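Long-range contact in transcriptional regulator, putative (Pseudomonas syringae pv. tomato, PDB 2R5F), which probably acts as a SorC-family transcription factor whose putative sugar-binding domain, the part crystallised, would sense a carbohydrate effector: residues G82-G94 / T108-L122. Numbering follows the deposited sequence.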
loop_
_atom_site.group_PDB
_atom_site.type_symbol
_atom_site.label_atom_id
_atom_site.label_comp_id
_atom_site.label_asym_id
_atom_site.label_seq_id
_atom_site.Cartn_x
_atom_site.Cartn_y
_atom_site.Cartn_z
ATOM N N GLY A 82 -18.624 18.269 -1.696
ATOM C CA GLY A 82 -17.935 17.117 -2.262
ATOM C C GLY A 82 -17.680 17.310 -3.744
ATOM O O GLY A 82 -18.624 17.469 -4.523
ATOM N N LYS A 83 -16.401 17.322 -4.125
ATOM C CA LYS A 83 -15.983 17.479 -5.526
ATOM C C LYS A 83 -14.904 16.426 -5.820
ATOM O O LYS A 83 -14.308 15.890 -4.887
ATOM C CB LYS A 83 -15.475 18.912 -5.783
ATOM C CG LYS A 83 -15.064 19.204 -7.237
ATOM C CD LYS A 83 -14.684 20.681 -7.490
ATOM C CE LYS A 83 -15.892 21.610 -7.491
ATOM N NZ LYS A 83 -16.966 21.189 -8.448
ATOM N N GLN A 84 -14.667 16.120 -7.099
ATOM C CA GLN A 84 -13.789 14.997 -7.485
ATOM C C GLN A 84 -12.317 15.171 -7.033
ATOM O O GLN A 84 -11.661 16.167 -7.352
ATOM C CB GLN A 84 -13.900 14.719 -8.989
ATOM C CG GLN A 84 -13.370 13.354 -9.418
ATOM C CD GLN A 84 -13.772 12.972 -10.836
ATOM O OE1 GLN A 84 -14.413 13.752 -11.539
ATOM N NE2 GLN A 84 -13.407 11.764 -11.261
ATOM N N SER A 85 -11.819 14.207 -6.267
ATOM C CA SER A 85 -10.466 14.289 -5.708
ATOM C C SER A 85 -9.469 13.338 -6.373
ATOM O O SER A 85 -8.295 13.324 -6.015
ATOM C CB SER A 85 -10.516 14.037 -4.202
ATOM O OG SER A 85 -11.600 14.752 -3.613
ATOM N N ALA A 86 -9.943 12.528 -7.316
ATOM C CA ALA A 86 -9.090 11.634 -8.082
ATOM C C ALA A 86 -9.805 11.191 -9.329
ATOM O O ALA A 86 -11.021 11.289 -9.403
ATOM C CB ALA A 86 -8.658 10.400 -7.236
ATOM N N GLN A 87 -9.053 10.681 -10.306
ATOM C CA GLN A 87 -9.638 10.064 -11.514
ATOM C C GLN A 87 -10.313 8.691 -11.301
ATOM O O GLN A 87 -11.381 8.450 -11.841
ATOM C CB GLN A 87 -8.589 9.954 -12.633
ATOM C CG GLN A 87 -8.070 11.285 -13.145
ATOM C CD GLN A 87 -9.200 12.157 -13.633
ATOM O OE1 GLN A 87 -9.693 11.980 -14.742
ATOM N NE2 GLN A 87 -9.641 13.081 -12.794
ATOM N N GLU A 88 -9.705 7.797 -10.525
ATOM C CA GLU A 88 -10.297 6.474 -10.253
ATOM C C GLU A 88 -9.560 5.780 -9.097
ATOM O O GLU A 88 -8.461 6.189 -8.729
ATOM C CB GLU A 88 -10.218 5.594 -11.507
ATOM C CG GLU A 88 -8.773 5.473 -12.040
ATOM C CD GLU A 88 -8.635 4.718 -13.347
ATOM O OE1 GLU A 88 -9.213 3.621 -13.474
ATOM O OE2 GLU A 88 -7.892 5.193 -14.232
ATOM N N VAL A 89 -10.187 4.749 -8.531
ATOM C CA VAL A 89 -9.589 3.887 -7.533
ATOM C C VAL A 89 -9.721 2.471 -8.098
ATOM O O VAL A 89 -10.826 2.018 -8.391
ATOM C CB VAL A 89 -10.312 4.005 -6.175
ATOM C CG1 VAL A 89 -9.744 3.004 -5.141
ATOM C CG2 VAL A 89 -10.201 5.454 -5.669
ATOM N N VAL A 90 -8.581 1.813 -8.298
ATOM C CA VAL A 90 -8.534 0.460 -8.868
ATOM C C VAL A 90 -8.132 -0.517 -7.765
ATOM O O VAL A 90 -7.187 -0.267 -6.994
ATOM C CB VAL A 90 -7.558 0.402 -10.089
ATOM C CG1 VAL A 90 -7.516 -1.006 -10.750
ATOM C CG2 VAL A 90 -7.938 1.489 -11.097
ATOM N N GLN A 91 -8.884 -1.601 -7.654
ATOM C CA GLN A 91 -8.534 -2.689 -6.762
ATOM C C GLN A 91 -7.340 -3.427 -7.354
ATOM O O GLN A 91 -7.429 -3.914 -8.482
ATOM C CB GLN A 91 -9.713 -3.637 -6.651
ATOM C CG GLN A 91 -9.400 -4.871 -5.855
ATOM C CD GLN A 91 -10.652 -5.538 -5.374
ATOM O OE1 GLN A 91 -11.743 -5.127 -5.735
ATOM N NE2 GLN A 91 -10.506 -6.580 -4.575
ATOM N N LEU A 92 -6.237 -3.529 -6.606
ATOM C CA LEU A 92 -4.994 -4.097 -7.172
ATOM C C LEU A 92 -4.741 -5.557 -6.854
ATOM O O LEU A 92 -3.727 -6.096 -7.293
ATOM C CB LEU A 92 -3.768 -3.308 -6.729
ATOM C CG LEU A 92 -3.566 -1.852 -7.144
ATOM C CD1 LEU A 92 -2.281 -1.378 -6.508
ATOM C CD2 LEU A 92 -3.536 -1.644 -8.634
ATOM N N LEU A 93 -5.621 -6.170 -6.067
ATOM C CA LEU A 93 -5.516 -7.584 -5.681
ATOM C C LEU A 93 -6.910 -8.099 -5.357
ATOM O O LEU A 93 -7.660 -7.454 -4.617
ATOM C CB LEU A 93 -4.604 -7.783 -4.454
ATOM C CG LEU A 93 -4.702 -9.123 -3.673
ATOM C CD1 LEU A 93 -4.549 -10.329 -4.553
ATOM C CD2 LEU A 93 -3.674 -9.201 -2.546
ATOM N N GLY A 94 -7.245 -9.259 -5.905
ATOM C CA GLY A 94 -8.526 -9.898 -5.645
ATOM C C GLY A 94 -8.373 -11.408 -5.631
ATOM O O GLY A 94 -7.553 -11.966 -6.362
ATOM N N THR A 108 -12.343 -0.794 -1.438
ATOM C CA THR A 108 -11.966 -0.100 -2.660
ATOM C C THR A 108 -13.074 0.861 -3.055
ATOM O O THR A 108 -12.803 1.997 -3.444
ATOM C CB THR A 108 -11.775 -1.108 -3.815
ATOM O OG1 THR A 108 -10.923 -2.171 -3.387
ATOM C CG2 THR A 108 -11.128 -0.456 -5.011
ATOM N N GLN A 109 -14.313 0.360 -2.972
ATOM C CA GLN A 109 -15.522 1.122 -3.276
ATOM C C GLN A 109 -15.698 2.301 -2.320
ATOM O O GLN A 109 -15.907 3.432 -2.763
ATOM C CB GLN A 109 -16.762 0.215 -3.279
ATOM C CG GLN A 109 -18.082 0.959 -3.682
ATOM C CD GLN A 109 -17.968 1.737 -4.991
ATOM O OE1 GLN A 109 -17.791 2.968 -5.003
ATOM N NE2 GLN A 109 -18.049 1.020 -6.099
ATOM N N ARG A 110 -15.570 2.029 -1.020
ATOM C CA ARG A 110 -15.629 3.055 0.014
ATOM C C ARG A 110 -14.683 4.201 -0.287
ATOM O O ARG A 110 -15.085 5.326 -0.202
ATOM C CB ARG A 110 -15.299 2.485 1.377
ATOM C CG ARG A 110 -16.453 1.854 2.068
ATOM C CD ARG A 110 -16.009 1.166 3.327
ATOM N NE ARG A 110 -15.589 2.115 4.354
ATOM C CZ ARG A 110 -14.788 1.808 5.377
ATOM N NH1 ARG A 110 -14.306 0.576 5.513
ATOM N NH2 ARG A 110 -14.462 2.731 6.273
ATOM N N LEU A 111 -13.441 3.906 -0.677
ATOM C CA LEU A 111 -12.434 4.916 -1.019
ATOM C C LEU A 111 -12.791 5.749 -2.249
ATOM O O LEU A 111 -12.574 6.959 -2.273
ATOM C CB LEU A 111 -11.036 4.284 -1.160
ATOM C CG LEU A 111 -9.928 5.314 -1.473
ATOM C CD1 LEU A 111 -9.826 6.329 -0.340
ATOM C CD2 LEU A 111 -8.555 4.699 -1.821
ATOM N N ALA A 112 -13.352 5.105 -3.268
ATOM C CA ALA A 112 -13.867 5.811 -4.435
ATOM C C ALA A 112 -15.028 6.752 -4.065
ATOM O O ALA A 112 -15.158 7.871 -4.598
ATOM C CB ALA A 112 -14.278 4.819 -5.470
ATOM N N THR A 113 -15.873 6.308 -3.142
ATOM C CA THR A 113 -16.987 7.134 -2.687
ATOM C C THR A 113 -16.445 8.383 -2.013
ATOM O O THR A 113 -16.835 9.506 -2.375
ATOM C CB THR A 113 -17.959 6.336 -1.812
ATOM O OG1 THR A 113 -18.601 5.362 -2.635
ATOM C CG2 THR A 113 -19.047 7.222 -1.194
ATOM N N LEU A 114 -15.516 8.180 -1.080
ATOM C CA LEU A 114 -14.848 9.273 -0.386
ATOM C C LEU A 114 -14.226 10.310 -1.340
ATOM O O LEU A 114 -14.436 11.522 -1.167
ATOM C CB LEU A 114 -13.798 8.738 0.591
ATOM C CG LEU A 114 -14.385 8.140 1.873
ATOM C CD1 LEU A 114 -13.341 7.272 2.529
ATOM C CD2 LEU A 114 -14.818 9.229 2.809
ATOM N N LEU A 115 -13.510 9.823 -2.347
ATOM C CA LEU A 115 -12.836 10.666 -3.336
ATOM C C LEU A 115 -13.728 11.154 -4.461
ATOM O O LEU A 115 -13.279 11.920 -5.324
ATOM C CB LEU A 115 -11.586 9.942 -3.886
ATOM C CG LEU A 115 -10.600 9.562 -2.760
ATOM C CD1 LEU A 115 -9.402 8.775 -3.265
ATOM C CD2 LEU A 115 -10.143 10.802 -2.009
ATOM N N ASN A 116 -14.996 10.735 -4.439
ATOM C CA ASN A 116 -15.984 11.093 -5.468
ATOM C C ASN A 116 -15.629 10.667 -6.885
ATOM O O ASN A 116 -15.850 11.401 -7.845
ATOM C CB ASN A 116 -16.260 12.594 -5.453
ATOM C CG ASN A 116 -16.935 13.037 -4.202
ATOM O OD1 ASN A 116 -17.898 12.426 -3.766
ATOM N ND2 ASN A 116 -16.445 14.118 -3.614
ATOM N N CYS A 117 -15.057 9.491 -7.020
ATOM C CA CYS A 117 -14.610 9.031 -8.322
ATOM C C CYS A 117 -15.106 7.599 -8.603
ATOM O O CYS A 117 -15.711 6.957 -7.732
ATOM C CB CYS A 117 -13.088 9.127 -8.402
ATOM S SG CYS A 117 -12.258 8.055 -7.248
ATOM N N PRO A 118 -14.929 7.121 -9.844
ATOM C CA PRO A 118 -15.223 5.713 -10.168
ATOM C C PRO A 118 -14.295 4.667 -9.503
ATOM O O PRO A 118 -13.128 4.926 -9.268
ATOM C CB PRO A 118 -15.107 5.653 -11.703
ATOM C CG PRO A 118 -14.939 7.030 -12.179
ATOM C CD PRO A 118 -14.542 7.914 -11.029
ATOM N N ALA A 119 -14.838 3.494 -9.195
ATOM C CA ALA A 119 -14.064 2.373 -8.640
ATOM C C ALA A 119 -13.996 1.287 -9.691
ATOM O O ALA A 119 -14.932 1.120 -10.445
ATOM C CB ALA A 119 -14.732 1.838 -7.401
ATOM N N PHE A 120 -12.886 0.571 -9.747
ATOM C CA PHE A 120 -12.730 -0.594 -10.635
ATOM C C PHE A 120 -12.366 -1.750 -9.699
ATOM O O PHE A 120 -11.301 -1.743 -9.056
ATOM C CB PHE A 120 -11.676 -0.340 -11.737
ATOM C CG PHE A 120 -12.069 0.754 -12.713
ATOM C CD1 PHE A 120 -12.846 0.473 -13.826
ATOM C CD2 PHE A 120 -11.698 2.073 -12.489
ATOM C CE1 PHE A 120 -13.231 1.483 -14.731
ATOM C CE2 PHE A 120 -12.075 3.088 -13.383
ATOM C CZ PHE A 120 -12.843 2.791 -14.499
ATOM N N LEU A 121 -13.297 -2.688 -9.587
ATOM C CA LEU A 121 -13.336 -3.682 -8.525
ATOM C C LEU A 121 -13.161 -5.098 -9.070
ATOM O O LEU A 121 -13.465 -5.360 -10.214
ATOM C CB LEU A 121 -14.703 -3.629 -7.802
ATOM C CG LEU A 121 -15.277 -2.301 -7.295
ATOM C CD1 LEU A 121 -16.678 -2.516 -6.790
ATOM C CD2 LEU A 121 -14.424 -1.697 -6.203
ATOM N N LEU A 122 -12.704 -6.002 -8.214
ATOM C CA LEU A 122 -12.545 -7.412 -8.536
ATOM C C LEU A 122 -13.373 -8.217 -7.539
ATOM O O LEU A 122 -12.833 -8.750 -6.555
ATOM C CB LEU A 122 -11.077 -7.832 -8.449
ATOM C CG LEU A 122 -10.071 -7.135 -9.355
ATOM C CD1 LEU A 122 -8.659 -7.401 -8.864
ATOM C CD2 LEU A 122 -10.241 -7.568 -10.804
HETATM O O HOH W 1 -12.653 14.442 -1.387
#
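The Phe120 ring takes CB of Glu88 at its edge, in the ring plane, 3.6 Å from CE2. Glu88 OE1 comes in obliquely near the CD2-CE2 bond of that ring, 2.9 Å from CE2, with carboxylate and ring planes 58° apart. Arg149 of helix 138-149 makes a cation-pi contact with this ring and a salt bridge to Glu88 OE2, which also hydrogen-bonds His60 ND1. The Gln91 amide is the second flat group: its OE1 accepts from Leu122 N at 2.8 Å, the donor standing well above the carbonyl plane, while NE2 donates a hydrogen bond to Leu93 O, which lies close to the amide plane. An extended chain with CG anti to the backbone N carries that amide across to Leu122. At the other end, Asn116 ND2 reaches Lys83 O with a straight bond (168° at the hydrogen), again from above the carbonyl plane, and Ser85 N bonds Leu115 O at 2.9 Å; Asn116 has positive phi and closes helix 101-115 in a Schellman motif.

Between these ends, strands 88-91 and 119-120 pair in parallel, with Val89 N bonded to Pro118 O, Phe120 N to Val89 O and Gln91 N to Phe120 O. On the opposite face from Phe120, Val89 splits its branches: CG1 meets Thr108 CG2 at 3.7 Å, and CG2 meets Cys117 SG at the same distance. Helix 108-115 runs antiparallel to strand 88-91 (174°, axes 8.1 Å apart), the geometry of a beta-alpha-beta crossover in a Rossmann-like sheet. The Gln91 amide thus takes over from the backbone as the strand pairing ends at Leu122, Asn116 ties the helix end to Lys83, and the shared Arg149 probably offsets the carboxylate's charge beside the ring.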